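Local coordinates for protein receptor-type adenylate cyclase GRESAG 4.1 (Trypanosoma brucei, PDB 1FX2) that converts ATP to cyclic AMP and diphosphate through its class III cyclase catalytic domain and may act as a receptor for an unknown ligand, at residues F17-S22 with V60-M65; Y52-V57 with V75-E80. All coordinates share one frame; numbering follows the deposited sequence.

Contact 1 of 2, residues F17-S22 with V60-M65; sequences FTDIES and VGDSFM. With SO4 (sulfate ion), chain B.
With chi1 at 53°, Asp62 folds its carboxylate between its own backbone N and carbonyl carbon and over to Ile20, while chi1 of -84° swings the Asp19 carboxylate toward Ser63. The two aspartates belong to the predicted magnesium site on the central sheet of the class III cyclase catalytic domain; no metal is modelled between them, and Asp19 OD2 and Asp62 OD2 stand 3.7 Å apart. A water lies 2.8 Å from each of these oxygens and can bridge them, though other acceptors compete for its protons. Each carboxylate is steadied by a protein donor: Ile20 N reaches Asp62 OD2 at 2.8 Å, nearly straight but from above the carboxylate plane, and Ser63 OG donates to Asp19 OD2 at 2.6 Å, likewise out of plane. Ser23, at the start of the next helix, hydrogen-bonds Asp62 OD1. Strands 17-20 and 63-65 run antiparallel, Thr18 and Phe64 forming the hydrogen-bonded pair, and the type II' turn from Val60 to Ser63 carries Asp62 beside Ile20. On the Phe17 and Met65 face, the extended methionine lies alongside the ring, with CG 3.4 Å from Phe17 CZ and SD 4.6 Å from the centroid in an oblique Met-aromatic contact. Farther along, a sulfate, probably from the crystallisation liquor, is hydrogen-bonded by Arg135 NH1 and Arg228 NH1, and Ser22 N donates to its O3 at 2.9 Å, almost linearly (175°).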
loop_
_atom_site.group_PDB
_atom_site.type_symbol
_atom_site.label_atom_id
_atom_site.label_comp_id
_atom_site.label_asym_id
_atom_site.label_seq_id
_atom_site.Cartn_x
_atom_site.Cartn_y
_atom_site.Cartn_z
ATOM N N PHE A 17 -7.684 13.564 9.140
ATOM C CA PHE A 17 -8.271 14.762 8.541
ATOM C C PHE A 17 -9.538 14.357 7.857
ATOM O O PHE A 17 -9.655 13.271 7.294
ATOM C CB PHE A 17 -7.318 15.403 7.462
ATOM C CG PHE A 17 -6.196 16.160 8.068
ATOM C CD1 PHE A 17 -5.062 15.507 8.526
ATOM C CD2 PHE A 17 -6.294 17.525 8.227
ATOM C CE1 PHE A 17 -4.001 16.207 9.148
ATOM C CE2 PHE A 17 -5.208 18.233 8.852
ATOM C CZ PHE A 17 -4.055 17.547 9.305
ATOM N N THR A 18 -10.548 15.233 7.952
ATOM C CA THR A 18 -11.852 14.971 7.336
ATOM C C THR A 18 -12.312 16.217 6.619
ATOM O O THR A 18 -12.009 17.370 7.003
ATOM C CB THR A 18 -12.948 14.577 8.348
ATOM O OG1 THR A 18 -13.373 15.739 9.079
ATOM C CG2 THR A 18 -12.482 13.465 9.346
ATOM N N ASP A 19 -13.152 15.983 5.590
ATOM C CA ASP A 19 -13.824 17.089 4.870
ATOM C C ASP A 19 -15.083 16.616 4.285
ATOM O O ASP A 19 -15.221 15.404 3.877
ATOM C CB ASP A 19 -13.033 17.642 3.628
ATOM C CG ASP A 19 -12.004 18.658 3.992
ATOM O OD1 ASP A 19 -10.805 18.325 4.203
ATOM O OD2 ASP A 19 -12.343 19.838 4.050
ATOM N N ILE A 20 -16.067 17.501 4.205
ATOM C CA ILE A 20 -17.276 17.181 3.451
ATOM C C ILE A 20 -16.936 17.346 1.939
ATOM O O ILE A 20 -16.402 18.367 1.523
ATOM C CB ILE A 20 -18.397 18.159 3.789
ATOM C CG1 ILE A 20 -18.873 17.907 5.229
ATOM C CG2 ILE A 20 -19.606 17.947 2.777
ATOM C CD1 ILE A 20 -19.825 19.047 5.709
ATOM N N GLU A 21 -17.101 16.303 1.115
ATOM C CA GLU A 21 -16.816 16.453 -0.328
ATOM C C GLU A 21 -17.887 17.391 -0.908
ATOM O O GLU A 21 -19.076 17.273 -0.627
ATOM C CB GLU A 21 -16.929 15.100 -1.028
ATOM C CG GLU A 21 -16.713 15.213 -2.568
ATOM C CD GLU A 21 -16.865 13.892 -3.308
ATOM O OE1 GLU A 21 -17.894 13.640 -3.977
ATOM O OE2 GLU A 21 -15.898 13.149 -3.310
ATOM N N SER A 22 -17.432 18.258 -1.836
ATOM C CA SER A 22 -18.231 19.230 -2.596
ATOM C C SER A 22 -18.954 20.251 -1.718
ATOM O O SER A 22 -20.050 20.660 -2.030
ATOM C CB SER A 22 -19.221 18.484 -3.497
ATOM O OG SER A 22 -18.587 17.474 -4.237
ATOM N N VAL A 60 -11.658 23.858 10.764
ATOM C CA VAL A 60 -11.710 25.044 9.888
ATOM C C VAL A 60 -12.892 24.747 8.964
ATOM O O VAL A 60 -12.764 23.828 8.136
ATOM C CB VAL A 60 -10.414 25.111 9.063
ATOM C CG1 VAL A 60 -10.417 26.264 8.112
ATOM C CG2 VAL A 60 -9.183 25.280 10.026
ATOM N N GLY A 61 -14.023 25.490 9.031
ATOM C CA GLY A 61 -15.155 25.138 8.166
ATOM C C GLY A 61 -15.641 23.779 8.569
ATOM O O GLY A 61 -15.968 23.534 9.739
ATOM N N ASP A 62 -15.789 22.894 7.586
ATOM C CA ASP A 62 -16.183 21.566 7.980
ATOM C C ASP A 62 -14.963 20.641 8.035
ATOM O O ASP A 62 -15.163 19.434 8.231
ATOM C CB ASP A 62 -17.235 20.961 6.990
ATOM C CG ASP A 62 -16.770 21.007 5.492
ATOM O OD1 ASP A 62 -17.140 21.910 4.724
ATOM O OD2 ASP A 62 -15.889 20.168 5.098
ATOM N N SER A 63 -13.772 21.147 7.921
ATOM C CA SER A 63 -12.587 20.287 7.949
ATOM C C SER A 63 -12.157 20.037 9.389
ATOM O O SER A 63 -11.796 21.001 10.104
ATOM C CB SER A 63 -11.458 20.966 7.230
ATOM O OG SER A 63 -11.779 21.523 5.905
ATOM N N PHE A 64 -12.062 18.779 9.794
ATOM C CA PHE A 64 -11.538 18.419 11.143
ATOM C C PHE A 64 -10.087 17.940 11.017
ATOM O O PHE A 64 -9.704 17.279 10.022
ATOM C CB PHE A 64 -12.337 17.269 11.826
ATOM C CG PHE A 64 -13.509 17.724 12.600
ATOM C CD1 PHE A 64 -14.686 18.016 11.952
ATOM C CD2 PHE A 64 -13.460 17.841 13.983
ATOM C CE1 PHE A 64 -15.776 18.417 12.692
ATOM C CE2 PHE A 64 -14.510 18.229 14.717
ATOM C CZ PHE A 64 -15.734 18.531 14.085
ATOM N N MET A 65 -9.304 18.289 12.050
ATOM C CA MET A 65 -7.932 17.702 12.243
ATOM C C MET A 65 -8.028 17.094 13.627
ATOM O O MET A 65 -8.238 17.793 14.635
ATOM C CB MET A 65 -6.830 18.769 12.127
ATOM C CG MET A 65 -5.450 18.104 12.378
ATOM S SD MET A 65 -4.257 19.493 12.389
ATOM C CE MET A 65 -2.718 18.645 12.872
HETATM S S SO4 B . -13.916 19.413 -2.840
HETATM O O1 SO4 B . -14.738 20.293 -3.636
HETATM O O2 SO4 B . -13.403 20.048 -1.622
HETATM O O3 SO4 B . -14.644 18.207 -2.544
HETATM O O4 SO4 B . -12.757 19.027 -3.686
HETATM O O HOH W 1 -15.412 16.745 7.672
HETATM O O HOH W 2 -9.387 18.373 7.220
HETATM O O HOH W 3 -14.582 21.014 2.818
#

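Contact 2 of 2, residues Y52-V57 with V75-E80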
loop_
_atom_site.group_PDB
_atom_site.type_symbol
_atom_site.label_atom_id
_atom_site.label_comp_id
_atom_site.label_asym_id
_atom_site.label_seq_id
_atom_site.Cartn_x
_atom_site.Cartn_y
_atom_site.Cartn_z
ATOM N N TYR A 52 -13.852 7.656 21.389
ATOM C CA TYR A 52 -12.571 7.006 21.092
ATOM C C TYR A 52 -11.368 7.672 21.752
ATOM O O TYR A 52 -10.203 7.332 21.409
ATOM C CB TYR A 52 -12.387 6.803 19.552
ATOM C CG TYR A 52 -13.400 5.852 19.064
ATOM C CD1 TYR A 52 -14.578 6.274 18.401
ATOM C CD2 TYR A 52 -13.231 4.521 19.324
ATOM C CE1 TYR A 52 -15.516 5.352 18.022
ATOM C CE2 TYR A 52 -14.162 3.599 18.971
ATOM C CZ TYR A 52 -15.318 4.032 18.301
ATOM O OH TYR A 52 -16.282 3.147 17.877
ATOM N N LYS A 53 -11.614 8.624 22.682
ATOM C CA LYS A 53 -10.525 9.256 23.478
ATOM C C LYS A 53 -9.463 9.906 22.645
ATOM O O LYS A 53 -8.266 9.848 22.944
ATOM C CB LYS A 53 -9.880 8.221 24.447
ATOM C CG LYS A 53 -10.986 7.628 25.360
ATOM C CD LYS A 53 -10.420 6.599 26.338
ATOM C CE LYS A 53 -11.467 6.209 27.387
ATOM N NZ LYS A 53 -12.063 4.886 27.081
ATOM N N CYS A 54 -9.908 10.441 21.494
ATOM C CA CYS A 54 -9.015 11.201 20.612
ATOM C C CYS A 54 -9.017 12.683 20.989
ATOM O O CYS A 54 -9.736 13.085 21.977
ATOM C CB CYS A 54 -9.472 10.986 19.130
ATOM S SG CYS A 54 -9.239 9.327 18.508
ATOM N N TYR A 55 -8.344 13.524 20.217
ATOM C CA TYR A 55 -8.210 14.920 20.570
ATOM C C TYR A 55 -8.478 15.774 19.353
ATOM O O TYR A 55 -7.853 15.619 18.304
ATOM C CB TYR A 55 -6.734 15.146 21.019
ATOM C CG TYR A 55 -6.389 16.566 21.397
ATOM C CD1 TYR A 55 -6.881 17.111 22.569
ATOM C CD2 TYR A 55 -5.567 17.332 20.587
ATOM C CE1 TYR A 55 -6.527 18.409 22.949
ATOM C CE2 TYR A 55 -5.217 18.660 20.941
ATOM C CZ TYR A 55 -5.714 19.162 22.135
ATOM O OH TYR A 55 -5.362 20.454 22.479
ATOM N N GLU A 56 -9.408 16.712 19.498
ATOM C CA GLU A 56 -9.670 17.619 18.401
ATOM C C GLU A 56 -8.566 18.644 18.368
ATOM O O GLU A 56 -8.485 19.494 19.314
ATOM C CB GLU A 56 -11.050 18.299 18.603
ATOM C CG GLU A 56 -11.459 19.247 17.439
ATOM C CD GLU A 56 -12.857 19.819 17.655
ATOM O OE1 GLU A 56 -13.680 19.161 18.290
ATOM O OE2 GLU A 56 -13.000 20.972 17.192
ATOM N N VAL A 57 -7.780 18.720 17.281
ATOM C CA VAL A 57 -6.703 19.704 17.200
ATOM C C VAL A 57 -7.331 21.017 16.776
ATOM O O VAL A 57 -7.067 22.081 17.404
ATOM C CB VAL A 57 -5.637 19.255 16.184
ATOM C CG1 VAL A 57 -4.519 20.313 16.090
ATOM C CG2 VAL A 57 -5.154 17.847 16.577
ATOM N N VAL A 75 -8.638 4.554 13.645
ATOM C CA VAL A 75 -9.270 3.774 12.641
ATOM C C VAL A 75 -10.701 3.473 13.070
ATOM O O VAL A 75 -11.650 3.566 12.213
ATOM C CB VAL A 75 -8.486 2.457 12.439
ATOM C CG1 VAL A 75 -9.268 1.450 11.614
ATOM C CG2 VAL A 75 -7.208 2.807 11.771
ATOM N N GLN A 76 -10.938 3.132 14.335
ATOM C CA GLN A 76 -12.321 2.918 14.770
ATOM C C GLN A 76 -13.157 4.146 14.662
ATOM O O GLN A 76 -14.367 4.070 14.259
ATOM C CB GLN A 76 -12.415 2.458 16.233
ATOM C CG GLN A 76 -11.681 1.105 16.451
ATOM C CD GLN A 76 -11.713 0.720 17.938
ATOM O OE1 GLN A 76 -12.467 -0.149 18.349
ATOM N NE2 GLN A 76 -10.945 1.439 18.750
ATOM N N LEU A 77 -12.595 5.307 14.970
ATOM C CA LEU A 77 -13.369 6.582 14.855
ATOM C C LEU A 77 -13.774 6.745 13.363
ATOM O O LEU A 77 -14.905 7.148 13.077
ATOM C CB LEU A 77 -12.467 7.779 15.308
ATOM C CG LEU A 77 -13.183 9.115 15.335
ATOM C CD1 LEU A 77 -12.429 9.959 16.364
ATOM C CD2 LEU A 77 -13.019 9.831 13.989
ATOM N N ALA A 78 -12.847 6.568 12.433
ATOM C CA ALA A 78 -13.158 6.803 11.005
ATOM C C ALA A 78 -14.195 5.837 10.512
ATOM O O ALA A 78 -15.095 6.248 9.768
ATOM C CB ALA A 78 -11.831 6.684 10.196
ATOM N N GLN A 79 -14.122 4.584 10.930
ATOM C CA GLN A 79 -15.134 3.631 10.547
ATOM C C GLN A 79 -16.499 4.058 11.114
ATOM O O GLN A 79 -17.528 4.033 10.380
ATOM C CB GLN A 79 -14.686 2.274 11.008
ATOM C CG GLN A 79 -15.646 1.170 10.790
ATOM C CD GLN A 79 -14.862 -0.150 10.830
ATOM O OE1 GLN A 79 -14.367 -0.611 9.806
ATOM N NE2 GLN A 79 -14.667 -0.674 12.015
ATOM N N GLU A 80 -16.555 4.460 12.393
ATOM C CA GLU A 80 -17.852 4.873 12.998
ATOM C C GLU A 80 -18.390 6.184 12.482
ATOM O O GLU A 80 -19.596 6.508 12.507
ATOM C CB GLU A 80 -17.757 4.920 14.555
ATOM C CG GLU A 80 -17.623 3.565 15.171
ATOM C CD GLU A 80 -18.692 2.569 14.769
ATOM O OE1 GLU A 80 -19.878 2.984 14.637
ATOM O OE2 GLU A 80 -18.398 1.355 14.598
HETATM O O HOH W 4 -15.810 0.306 17.772
#
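The Tyr52 ring lies flat against the backbone of the helix at Gln76 and Leu77: Leu77 N sits 4.0 Å above the ring plane and over its centre, with Gln76 C over the same face. Around this footing three helix side chains meet different parts of the tyrosine. Gln76 crosses it at about a right angle, bringing CB to 3.4 Å from Tyr52 CE2, and its amide plane is turned 58° from the ring, so the two groups are not stacked. Leu77 comes in obliquely, its CB 4.0 Å from Tyr52 CD1. At the phenol end Glu80 crosses nearly perpendicularly; in one of two conformers its chain bends at chi2 (-54°), and its carboxylate is tilted 24° from the ring plane. The element that presents Tyr52 is the end of helix 34-51, closed by a Schellman motif with Lys53 as the C-prime residue of positive phi, after which the chain enters edge strand 55-60 of the cyclase domain's mixed sheet. Helix 71-87 is thus held against this helix-to-strand connection, and Leu77 also touches Leu48 and Ile49 of helix 34-51. Deeper in, Cys54 SG meets Leu77 CD1 at 3.9 Å, and the cysteine also touches Ile66 and Ser68 of strand 63-68. No direct hydrogen bond spans the two segments; a water in the ring plane lies 2.9 Å from Tyr52 OH and donates weakly to Gln76 OE1 at 3.4 Å.

In the fold
Contact 1 is buried and joins two neighbouring strands inside the mixed sheet; contact 2, partly buried and 14 Å away between centres, packs helix 71-87 against the connection leading into edge strand 55-60. Their segments alternate along the chain, and strand 63-68, part of contact 1, is followed by the helix of contact 2. The two touch directly: Met65 O lies 2.8 Å from Val57 N, a probable hydrogen bond between adjacent strands, and Phe64 packs on Glu56. Chemistry follows place. In 17-22 with 60-65 strand pairing supplies backbone hydrogen bonds and the predicted magnesium site adds facing carboxylates, whereas 52-57 with 75-80, away from that site, relies on van der Waals packing and a water.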